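Local coordinates for DUF2442 domain-containing protein (Nitrosomonas europaea, PDB 2AUW) that is of unknown function but may bind DNA, pairing a small alpha-beta domain of the DUF2442 family with a bundle of short helices, at residues 77-80 and 81-84; 93-96 and 97-101; 66-70 and 71-75; 132-135 and 136-140. All blocks are in the same frame, centred on the assembly; numbering follows the deposited sequence. Where two conformers were deposited one is given.

Contact 1: residues 77-80 and 81-84; sequences DNVY and AWAK
Trp82 folds back along helix 76-86 of the DUF2442 domain and lays its indole against the turn before it, a contact of the i to i+3 and i+4 kind. Asn78 O sits 3.0 Å above the plane of the Trp82 ring, toward its rim, and on that same side CB of Asn78 touches Trp82 CZ2 at 3.7 Å. The benzene end of the indole reaches a branch of Val79, with CG2 and Trp82 CZ3 4.1 Å apart. What turns the indole back is its first torsion: CG is anti to the carbonyl carbon and beside the backbone N (chi1 -55°). Underneath runs regular alpha-helical bonding, in which Trp82 N donates to Asn78 O at 2.9 Å and Lys84 N to Tyr80 O at 3.0 Å. Ala81 and Ala83 suit their places because a methyl group lets strand 31-35 and helix 92-101 come close, Ala83 meeting Val34 and Ala81 meeting Glu93. Further out, the Tyr80 ring is met edge-to-face by Trp26 and Phe7, while Trp82 makes an edge-to-face pair with Phe74. Tyrosine and lysine both suit a buried position that has an acid beside it: Glu30 takes a hydrogen bond from the Tyr80 hydroxyl and a salt bridge from Lys84, an environment that would probably favour the charged lysine. The lysine chain, bent at chi2 and again at chi4, passes obliquely by the phenol, bringing its CE to 3.8 Å from Tyr80 CZ and its NZ into a weak 3.4 Å hydrogen bond with Tyr80 OH.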
loop_
_atom_site.group_PDB
_atom_site.type_symbol
_atom_site.label_atom_id
_atom_site.label_comp_id
_atom_site.label_asym_id
_atom_site.label_seq_id
_atom_site.Cartn_x
_atom_site.Cartn_y
_atom_site.Cartn_z
ATOM N N ASP B 77 -15.542 3.539 10.661
ATOM C CA ASP B 77 -15.656 3.794 9.230
ATOM C C ASP B 77 -17.101 4.133 8.844
ATOM O O ASP B 77 -17.332 5.026 8.016
ATOM C CB ASP B 77 -15.079 2.638 8.384
ATOM C CG ASP B 77 -15.718 1.267 8.701
ATOM O OD1 ASP B 77 -16.000 0.969 9.879
ATOM O OD2 ASP B 77 -15.967 0.502 7.748
ATOM N N ASN B 78 -18.064 3.385 9.391
ATOM C CA ASN B 78 -19.484 3.699 9.142
ATOM C C ASN B 78 -19.833 5.067 9.716
ATOM O O ASN B 78 -20.510 5.851 9.081
ATOM C CB ASN B 78 -20.398 2.628 9.757
ATOM C CG ASN B 78 -20.001 1.229 9.331
ATOM O OD1 ASN B 78 -19.794 0.959 8.153
ATOM N ND2 ASN B 78 -19.818 0.356 10.301
ATOM N N VAL B 79 -19.367 5.353 10.934
ATOM C CA VAL B 79 -19.679 6.671 11.547
ATOM C C VAL B 79 -19.153 7.815 10.697
ATOM O O VAL B 79 -19.851 8.794 10.448
ATOM C CB VAL B 79 -19.177 6.797 12.998
ATOM C CG1 VAL B 79 -19.389 8.250 13.474
ATOM C CG2 VAL B 79 -19.960 5.822 13.896
ATOM N N TYR B 80 -17.913 7.659 10.210
ATOM C CA TYR B 80 -17.342 8.648 9.286
ATOM C C TYR B 80 -18.227 8.852 8.036
ATOM O O TYR B 80 -18.572 9.993 7.665
ATOM C CB TYR B 80 -15.910 8.205 8.927
ATOM C CG TYR B 80 -15.100 9.218 8.203
ATOM C CD1 TYR B 80 -14.339 10.177 8.914
ATOM C CD2 TYR B 80 -15.044 9.221 6.818
ATOM C CE1 TYR B 80 -13.562 11.106 8.247
ATOM C CE2 TYR B 80 -14.281 10.167 6.137
ATOM C CZ TYR B 80 -13.544 11.103 6.868
ATOM O OH TYR B 80 -12.789 11.998 6.158
ATOM N N ALA B 81 -18.595 7.742 7.384
ATOM C CA ALA B 81 -19.496 7.786 6.216
ATOM C C ALA B 81 -20.817 8.521 6.503
ATOM O O ALA B 81 -21.265 9.343 5.676
ATOM C CB ALA B 81 -19.791 6.381 5.719
ATOM N N TRP B 82 -21.423 8.229 7.651
ATOM C CA TRP B 82 -22.722 8.859 8.010
ATOM C C TRP B 82 -22.538 10.345 8.210
ATOM O O TRP B 82 -23.408 11.137 7.837
ATOM C CB TRP B 82 -23.309 8.273 9.293
ATOM C CG TRP B 82 -23.467 6.798 9.269
ATOM C CD1 TRP B 82 -23.511 6.013 8.156
ATOM C CD2 TRP B 82 -23.599 5.925 10.388
ATOM N NE1 TRP B 82 -23.644 4.695 8.510
ATOM C CE2 TRP B 82 -23.699 4.609 9.873
ATOM C CE3 TRP B 82 -23.634 6.111 11.783
ATOM C CZ2 TRP B 82 -23.827 3.490 10.700
ATOM C CZ3 TRP B 82 -23.780 5.005 12.596
ATOM C CH2 TRP B 82 -23.859 3.698 12.043
ATOM N N ALA B 83 -21.387 10.724 8.780
ATOM C CA ALA B 83 -21.119 12.131 9.036
ATOM C C ALA B 83 -21.032 12.854 7.702
ATOM O O ALA B 83 -21.609 13.954 7.523
ATOM C CB ALA B 83 -19.806 12.296 9.844
ATOM N N LYS B 84 -20.311 12.252 6.747
ATOM C CA LYS B 84 -20.202 12.851 5.393
ATOM C C LYS B 84 -21.574 12.957 4.698
ATOM O O LYS B 84 -21.969 14.025 4.180
ATOM C CB LYS B 84 -19.221 12.066 4.516
ATOM C CG LYS B 84 -17.744 12.201 4.957
ATOM C CD LYS B 84 -17.401 13.660 5.265
ATOM C CE LYS B 84 -15.977 13.830 5.785
ATOM N NZ LYS B 84 -15.122 14.000 4.611
#

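Contact 2: residues 93-96 and 97-101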
loop_
_atom_site.group_PDB
_atom_site.type_symbol
_atom_site.label_atom_id
_atom_site.label_comp_id
_atom_site.label_asym_id
_atom_site.label_seq_id
_atom_site.Cartn_x
_atom_site.Cartn_y
_atom_site.Cartn_z
ATOM N N GLU B 93 -18.179 5.012 1.420
ATOM C CA GLU B 93 -19.130 3.876 1.339
ATOM C C GLU B 93 -20.026 3.936 0.121
ATOM O O GLU B 93 -20.233 2.922 -0.527
ATOM C CB GLU B 93 -19.971 3.751 2.611
ATOM C CG GLU B 93 -19.148 3.325 3.801
ATOM C CD GLU B 93 -19.977 3.020 5.037
ATOM O OE1 GLU B 93 -21.201 3.207 5.038
ATOM O OE2 GLU B 93 -19.385 2.596 6.023
HETATM N N MSE B 94 -20.527 5.117 -0.219
HETATM C CA MSE B 94 -21.300 5.294 -1.456
HETATM C C MSE B 94 -20.453 4.884 -2.662
HETATM O O MSE B 94 -20.915 4.174 -3.569
HETATM C CB MSE B 94 -21.772 6.758 -1.578
HETATM C CG MSE B 94 -22.950 7.090 -0.671
HETATM SE SE MSE B 94 -23.218 8.995 -0.544
HETATM C CE MSE B 94 -23.698 9.376 -2.403
ATOM N N PHE B 95 -19.189 5.295 -2.643
ATOM C CA PHE B 95 -18.236 4.993 -3.704
ATOM C C PHE B 95 -17.910 3.493 -3.745
ATOM O O PHE B 95 -17.921 2.870 -4.823
ATOM C CB PHE B 95 -16.951 5.823 -3.505
ATOM C CG PHE B 95 -15.963 5.708 -4.643
ATOM C CD1 PHE B 95 -16.155 6.442 -5.826
ATOM C CD2 PHE B 95 -14.845 4.875 -4.537
ATOM C CE1 PHE B 95 -15.261 6.361 -6.907
ATOM C CE2 PHE B 95 -13.922 4.774 -5.612
ATOM C CZ PHE B 95 -14.134 5.535 -6.802
ATOM N N GLY B 96 -17.612 2.920 -2.587
ATOM C CA GLY B 96 -17.374 1.467 -2.474
ATOM C C GLY B 96 -18.581 0.621 -2.879
ATOM O O GLY B 96 -18.422 -0.412 -3.544
ATOM N N ASP B 97 -19.780 1.063 -2.517
ATOM C CA ASP B 97 -21.031 0.403 -2.933
ATOM C C ASP B 97 -21.188 0.433 -4.459
ATOM O O ASP B 97 -21.574 -0.570 -5.062
ATOM C CB ASP B 97 -22.243 1.087 -2.301
ATOM C CG ASP B 97 -22.403 0.778 -0.810
ATOM O OD1 ASP B 97 -21.629 -0.028 -0.252
ATOM O OD2 ASP B 97 -23.321 1.352 -0.201
ATOM N N TRP B 98 -20.877 1.579 -5.080
ATOM C CA TRP B 98 -20.865 1.687 -6.538
ATOM C C TRP B 98 -19.894 0.708 -7.200
ATOM O O TRP B 98 -20.243 0.077 -8.195
ATOM C CB TRP B 98 -20.598 3.139 -6.987
ATOM C CG TRP B 98 -20.310 3.298 -8.448
ATOM C CD1 TRP B 98 -21.216 3.425 -9.468
ATOM C CD2 TRP B 98 -19.012 3.401 -9.048
ATOM N NE1 TRP B 98 -20.551 3.564 -10.674
ATOM C CE2 TRP B 98 -19.200 3.559 -10.437
ATOM C CE3 TRP B 98 -17.700 3.371 -8.533
ATOM C CZ2 TRP B 98 -18.130 3.684 -11.328
ATOM C CZ3 TRP B 98 -16.622 3.485 -9.428
ATOM C CH2 TRP B 98 -16.857 3.628 -10.807
HETATM N N MSE B 99 -18.690 0.566 -6.648
HETATM C CA MSE B 99 -17.745 -0.441 -7.141
HETATM C C MSE B 99 -18.290 -1.872 -6.967
HETATM O O MSE B 99 -18.301 -2.680 -7.919
HETATM C CB MSE B 99 -16.395 -0.320 -6.424
HETATM C CG MSE B 99 -15.599 0.971 -6.751
HETATM SE SE MSE B 99 -13.873 0.955 -5.809
HETATM C CE MSE B 99 -14.496 0.280 -4.194
ATOM N N HIS B 100 -18.746 -2.162 -5.757
ATOM C CA HIS B 100 -19.263 -3.481 -5.425
ATOM C C HIS B 100 -20.424 -3.909 -6.332
ATOM O O HIS B 100 -20.368 -4.977 -6.968
ATOM C CB HIS B 100 -19.640 -3.600 -3.944
ATOM C CG HIS B 100 -19.868 -5.022 -3.520
ATOM N ND1 HIS B 100 -21.129 -5.564 -3.376
ATOM C CD2 HIS B 100 -18.996 -6.032 -3.282
ATOM C CE1 HIS B 100 -21.024 -6.839 -3.036
ATOM N NE2 HIS B 100 -19.741 -7.150 -2.981
ATOM N N ARG B 101 -21.450 -3.075 -6.430
ATOM C CA ARG B 101 -22.645 -3.447 -7.180
ATOM C C ARG B 101 -22.362 -3.532 -8.681
ATOM O O ARG B 101 -23.154 -4.116 -9.440
ATOM C CB ARG B 101 -23.794 -2.487 -6.901
ATOM C CG ARG B 101 -23.565 -1.047 -7.366
ATOM C CD ARG B 101 -24.738 -0.188 -6.941
ATOM N NE ARG B 101 -24.667 1.163 -7.482
ATOM C CZ ARG B 101 -24.624 2.262 -6.744
ATOM N NH1 ARG B 101 -24.560 3.440 -7.331
ATOM N NH2 ARG B 101 -24.662 2.179 -5.429
HETATM O O HOH W 1 -23.735 4.043 -3.544
#
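Helix 92-101 presents one apolar flank to the C-terminal helices, and Phe95, Trp98 and Met99, here a selenomethionine, make up that flank at i, i+3 and i+4. The Phe95 and Trp98 side chains run side by side in the same direction, since both carry CG anti to the backbone N (chi1 -173° and 169°). Their rings meet obliquely, with planes at 38° and six-membered ring centroids 5.5 Å apart; Trp98 CE3 lies over one face of Phe95, toward its rim. Met99 meets the same side of that ring obliquely in a Met-aromatic contact, its SE 3.8 Å from Phe95 CE2. The Met99 chain bends at chi3 and sets CE 3.6 Å from Gly96 CA, where the glycine offers bare backbone. The backbone bonds are regular, Asp97 N reaching Glu93 O at 2.8 Å.

On the polar side Arg101 curls back so that one face of its guanidinium covers Trp98 CA. Its NH2 donates a hydrogen bond to a water 2.8 Å away, and that water donates in turn to Met94 O, likewise at 2.8 Å; Met94 O therefore accepts from both the water and Trp98 N. Arg101 NE forms a salt bridge with Glu142. The rings and the Met99 side chain, with sulfur in the natural residue, probably cohere by dispersion, while Glu142 probably balances the arginine's charge and the water ties its NH2 to the backbone.

Contact 3: residues 66-70 and 71-75; sequences SVEWF and DTEFG
Glu73 OE1 accepts two backbone N-H groups, from Phe70 N at 2.9 Å, met on the syn side, and from Asp71 N at 2.7 Å, which approaches from above the carboxylate plane. The other oxygen, OE2, takes Trp69 N at 3.0 Å. One carboxylate thus serves three successive amides of the turn, a task for which glutamate has both the oxygens and the reach; its chain bends at chi2 (84°) to bring the group inward. Glu68 acts in the other direction, extended so that its OE1 receives Thr72 N at 2.7 Å on the anti lone pair, while its OE2 is hydrogen-bonded to NE2 of His59. These bonds would help offset the closeness of several acids.

Phe74 CD1 lies at the edge of the Trp69 indole, 3.4 Å from CZ3, the two rings meeting obliquely with their planes 85° apart. CB of Glu73 covers one face of the Phe74 ring. Val67 and Phe74 form an antiparallel hydrogen-bonded pair, with Val67 N to Phe74 O at 2.9 Å and Phe74 N to Val67 O at 3.2 Å. This beta-hairpin-like loop, held from within by an acidic side chain, delivers Gly75 to the N-cap of helix 76-86.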
loop_
_atom_site.group_PDB
_atom_site.type_symbol
_atom_site.label_atom_id
_atom_site.label_comp_id
_atom_site.label_asym_id
_atom_site.label_seq_id
_atom_site.Cartn_x
_atom_site.Cartn_y
_atom_site.Cartn_z
ATOM N N SER B 66 -14.057 1.348 17.789
ATOM C CA SER B 66 -15.367 1.809 17.375
ATOM C C SER B 66 -15.906 2.886 18.319
ATOM O O SER B 66 -15.281 3.243 19.336
ATOM C CB SER B 66 -16.349 0.633 17.218
ATOM O OG SER B 66 -16.831 0.170 18.461
ATOM N N VAL B 67 -17.043 3.444 17.936
ATOM C CA VAL B 67 -17.795 4.346 18.787
ATOM C C VAL B 67 -18.641 3.461 19.677
ATOM O O VAL B 67 -19.395 2.638 19.195
ATOM C CB VAL B 67 -18.654 5.316 17.937
ATOM C CG1 VAL B 67 -19.676 6.078 18.811
ATOM C CG2 VAL B 67 -17.780 6.302 17.183
ATOM N N GLU B 68 -18.497 3.602 20.993
ATOM C CA GLU B 68 -19.080 2.648 21.904
ATOM C C GLU B 68 -19.805 3.331 23.063
ATOM O O GLU B 68 -19.428 4.423 23.484
ATOM C CB GLU B 68 -17.987 1.713 22.447
ATOM C CG GLU B 68 -18.488 0.784 23.554
ATOM C CD GLU B 68 -17.405 -0.152 23.994
ATOM O OE1 GLU B 68 -17.284 -1.228 23.371
ATOM O OE2 GLU B 68 -16.679 0.202 24.951
ATOM N N TRP B 69 -20.853 2.675 23.547
ATOM C CA TRP B 69 -21.573 3.096 24.747
ATOM C C TRP B 69 -21.468 1.909 25.685
ATOM O O TRP B 69 -20.877 2.023 26.753
ATOM C CB TRP B 69 -23.046 3.436 24.477
ATOM C CG TRP B 69 -23.268 4.719 23.718
ATOM C CD1 TRP B 69 -23.541 5.940 24.236
ATOM C CD2 TRP B 69 -23.233 4.881 22.293
ATOM N NE1 TRP B 69 -23.709 6.863 23.228
ATOM C CE2 TRP B 69 -23.490 6.235 22.020
ATOM C CE3 TRP B 69 -23.016 3.997 21.216
ATOM C CZ2 TRP B 69 -23.538 6.738 20.722
ATOM C CZ3 TRP B 69 -23.029 4.508 19.918
ATOM C CH2 TRP B 69 -23.307 5.855 19.681
ATOM N N PHE B 70 -22.005 0.767 25.262
ATOM C CA PHE B 70 -21.829 -0.485 26.012
ATOM C C PHE B 70 -20.915 -1.505 25.323
ATOM O O PHE B 70 -20.034 -2.070 25.964
ATOM C CB PHE B 70 -23.181 -1.118 26.386
ATOM C CG PHE B 70 -24.127 -0.175 27.076
ATOM C CD1 PHE B 70 -25.234 0.336 26.403
ATOM C CD2 PHE B 70 -23.916 0.198 28.410
ATOM C CE1 PHE B 70 -26.113 1.214 27.034
ATOM C CE2 PHE B 70 -24.792 1.076 29.062
ATOM C CZ PHE B 70 -25.897 1.588 28.370
ATOM N N ASP B 71 -21.115 -1.736 24.023
ATOM C CA ASP B 71 -20.369 -2.779 23.314
ATOM C C ASP B 71 -20.168 -2.505 21.815
ATOM O O ASP B 71 -21.027 -2.865 20.990
ATOM C CB ASP B 71 -21.042 -4.146 23.493
ATOM C CG ASP B 71 -20.236 -5.278 22.880
ATOM O OD1 ASP B 71 -19.001 -5.129 22.700
ATOM O OD2 ASP B 71 -20.841 -6.322 22.567
ATOM N N THR B 72 -19.029 -1.891 21.485
ATOM C CA THR B 72 -18.589 -1.713 20.096
ATOM C C THR B 72 -19.760 -1.510 19.092
ATOM O O THR B 72 -19.852 -2.207 18.078
ATOM C CB THR B 72 -17.738 -2.930 19.644
ATOM O OG1 THR B 72 -18.505 -4.129 19.825
ATOM C CG2 THR B 72 -16.450 -3.031 20.455
ATOM N N GLU B 73 -20.641 -0.561 19.372
ATOM C CA GLU B 73 -21.889 -0.455 18.602
ATOM C C GLU B 73 -21.680 -0.022 17.153
ATOM O O GLU B 73 -22.245 -0.649 16.239
ATOM C CB GLU B 73 -22.917 0.447 19.287
ATOM C CG GLU B 73 -23.557 -0.186 20.535
ATOM C CD GLU B 73 -22.710 -0.016 21.796
ATOM O OE1 GLU B 73 -23.176 -0.394 22.885
ATOM O OE2 GLU B 73 -21.579 0.496 21.688
ATOM N N PHE B 74 -20.898 1.038 16.927
ATOM C CA PHE B 74 -20.718 1.510 15.530
ATOM C C PHE B 74 -19.268 1.587 15.089
ATOM O O PHE B 74 -18.497 2.331 15.691
ATOM C CB PHE B 74 -21.337 2.881 15.328
ATOM C CG PHE B 74 -22.781 2.968 15.711
ATOM C CD1 PHE B 74 -23.217 3.978 16.549
ATOM C CD2 PHE B 74 -23.703 2.058 15.213
ATOM C CE1 PHE B 74 -24.557 4.084 16.909
ATOM C CE2 PHE B 74 -25.057 2.144 15.569
ATOM C CZ PHE B 74 -25.485 3.161 16.413
ATOM N N GLY B 75 -18.926 0.871 14.009
ATOM C CA GLY B 75 -17.577 0.941 13.416
ATOM C C GLY B 75 -17.207 2.374 13.053
ATOM O O GLY B 75 -18.060 3.137 12.573
#

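Contact 4: residues 132-135 and 136-140; sequences RTIW and LACLG
Leu139 packs on Trp135 one turn earlier, and apolar packing of this kind carries most of the contact, made within the first turns of helix 132-144. Leu139 sets its CG over one face of the indole in a CH-pi contact, 4.2 Å from the centroid of the five-membered ring and 25° off the ring normal. Its two methyl groups spread along the ring: CD1 lies 3.5 Å from Trp135 NE1, and CD2 lies 3.9 Å from CZ2. A branched leucine suits this place because it can follow a long flat surface. The indole leans toward the later turn because its CG stands opposite the backbone N across the first torsion (chi1 -174°). Cys138 adds to the apolar group, its CB 3.7 Å from Trp135 CE3 and its SG 4.4 Å from Ile134 CG2. Nearer the helix start, on an exposed part of the helix, the extended aliphatic part of Arg132 touches Leu136, CG to CD1 at 3.9 Å.

Sulfur makes the second kind of interaction: Cys138 SG stands obliquely to the six-membered ring of Trp135, 4.9 Å from its centroid. A small, polarisable side chain fits this buried spot.

The backbone supplies the third kind, with Leu136 N bonded to Arg132 O and Leu139 N to Trp135 O in regular alpha-helical fashion. Among its neighbours the helix packs on helix 92-101, where Trp135 meets Met94 and Arg101 and Cys138 meets Phe95 and Trp98; Ala137 and Cys138 rest on Leu113 of helix 106-113.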
loop_
_atom_site.group_PDB
_atom_site.type_symbol
_atom_site.label_atom_id
_atom_site.label_comp_id
_atom_site.label_asym_id
_atom_site.label_seq_id
_atom_site.Cartn_x
_atom_site.Cartn_y
_atom_site.Cartn_z
ATOM N N ARG B 132 -17.962 16.094 -5.809
ATOM C CA ARG B 132 -19.267 15.962 -6.471
ATOM C C ARG B 132 -19.113 15.477 -7.929
ATOM O O ARG B 132 -19.815 14.576 -8.353
ATOM C CB ARG B 132 -20.014 17.312 -6.378
ATOM C CG ARG B 132 -21.185 17.512 -7.353
ATOM C CD ARG B 132 -21.803 18.913 -7.216
ATOM N NE ARG B 132 -22.985 18.981 -8.064
ATOM C CZ ARG B 132 -24.231 18.816 -7.642
ATOM N NH1 ARG B 132 -24.490 18.604 -6.349
ATOM N NH2 ARG B 132 -25.228 18.874 -8.521
ATOM N N THR B 133 -18.171 16.056 -8.673
ATOM C CA THR B 133 -17.942 15.680 -10.086
ATOM C C THR B 133 -17.685 14.149 -10.265
ATOM O O THR B 133 -18.182 13.517 -11.205
ATOM C CB THR B 133 -16.752 16.463 -10.669
ATOM O OG1 THR B 133 -16.810 17.846 -10.248
ATOM C CG2 THR B 133 -16.768 16.385 -12.162
ATOM N N ILE B 134 -16.916 13.568 -9.346
ATOM C CA ILE B 134 -16.567 12.143 -9.409
ATOM C C ILE B 134 -17.806 11.297 -9.164
ATOM O O ILE B 134 -18.077 10.356 -9.918
ATOM C CB ILE B 134 -15.411 11.792 -8.408
ATOM C CG1 ILE B 134 -14.072 12.331 -8.946
ATOM C CG2 ILE B 134 -15.327 10.254 -8.136
ATOM C CD1 ILE B 134 -13.683 11.732 -10.319
ATOM N N TRP B 135 -18.577 11.626 -8.119
ATOM C CA TRP B 135 -19.811 10.882 -7.869
ATOM C C TRP B 135 -20.837 10.968 -9.016
ATOM O O TRP B 135 -21.440 9.966 -9.397
ATOM C CB TRP B 135 -20.428 11.244 -6.513
ATOM C CG TRP B 135 -21.608 10.377 -6.194
ATOM C CD1 TRP B 135 -22.910 10.781 -6.030
ATOM C CD2 TRP B 135 -21.611 8.948 -6.070
ATOM N NE1 TRP B 135 -23.713 9.687 -5.806
ATOM C CE2 TRP B 135 -22.941 8.555 -5.802
ATOM C CE3 TRP B 135 -20.609 7.960 -6.131
ATOM C CZ2 TRP B 135 -23.304 7.222 -5.602
ATOM C CZ3 TRP B 135 -20.976 6.621 -5.942
ATOM C CH2 TRP B 135 -22.318 6.273 -5.665
ATOM N N LEU B 136 -21.010 12.155 -9.590
ATOM C CA LEU B 136 -21.853 12.283 -10.772
ATOM C C LEU B 136 -21.337 11.376 -11.909
ATOM O O LEU B 136 -22.130 10.722 -12.594
ATOM C CB LEU B 136 -21.915 13.754 -11.207
ATOM C CG LEU B 136 -22.682 14.730 -10.290
ATOM C CD1 LEU B 136 -22.490 16.145 -10.817
ATOM C CD2 LEU B 136 -24.169 14.399 -10.257
ATOM N N ALA B 137 -20.011 11.316 -12.079
ATOM C CA ALA B 137 -19.395 10.417 -13.059
ATOM C C ALA B 137 -19.704 8.955 -12.780
ATOM O O ALA B 137 -20.003 8.225 -13.732
ATOM C CB ALA B 137 -17.870 10.618 -13.164
ATOM N N CYS B 138 -19.657 8.536 -11.507
ATOM C CA CYS B 138 -20.046 7.154 -11.132
ATOM C C CYS B 138 -21.464 6.848 -11.609
ATOM O O CYS B 138 -21.685 5.831 -12.274
ATOM C CB CYS B 138 -19.905 6.873 -9.623
ATOM S SG CYS B 138 -18.215 7.056 -8.972
ATOM N N LEU B 139 -22.392 7.763 -11.317
ATOM C CA LEU B 139 -23.798 7.604 -11.680
ATOM C C LEU B 139 -24.021 7.657 -13.200
ATOM O O LEU B 139 -24.820 6.895 -13.740
ATOM C CB LEU B 139 -24.685 8.628 -10.944
ATOM C CG LEU B 139 -24.727 8.495 -9.416
ATOM C CD1 LEU B 139 -25.601 9.575 -8.781
ATOM C CD2 LEU B 139 -25.172 7.107 -8.995
ATOM N N GLY B 140 -23.291 8.523 -13.892
ATOM C CA GLY B 140 -23.362 8.597 -15.346
ATOM C C GLY B 140 -22.849 7.347 -16.024
ATOM O O GLY B 140 -23.441 6.876 -17.002
#

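In the fold
Along the chain the four contacts come in series, none nesting in or crossing another. Contact 3 is met first and closes the loop after strand 67-68, which leads directly into helix 76-86 and contact 1; Val79 packs on Phe74 and Val67 across that junction. Contact 2 follows on helix 92-101, which touches helix 76-86, so these two neighbouring helices link the alpha-beta part of the chain to the C-terminal helices. Contact 4 lies last, on helix 132-144, against contact 2 through Trp98, Trp135 and Cys138. Contacts 3 and 4 mark the far ends, their centres about 32 Å apart.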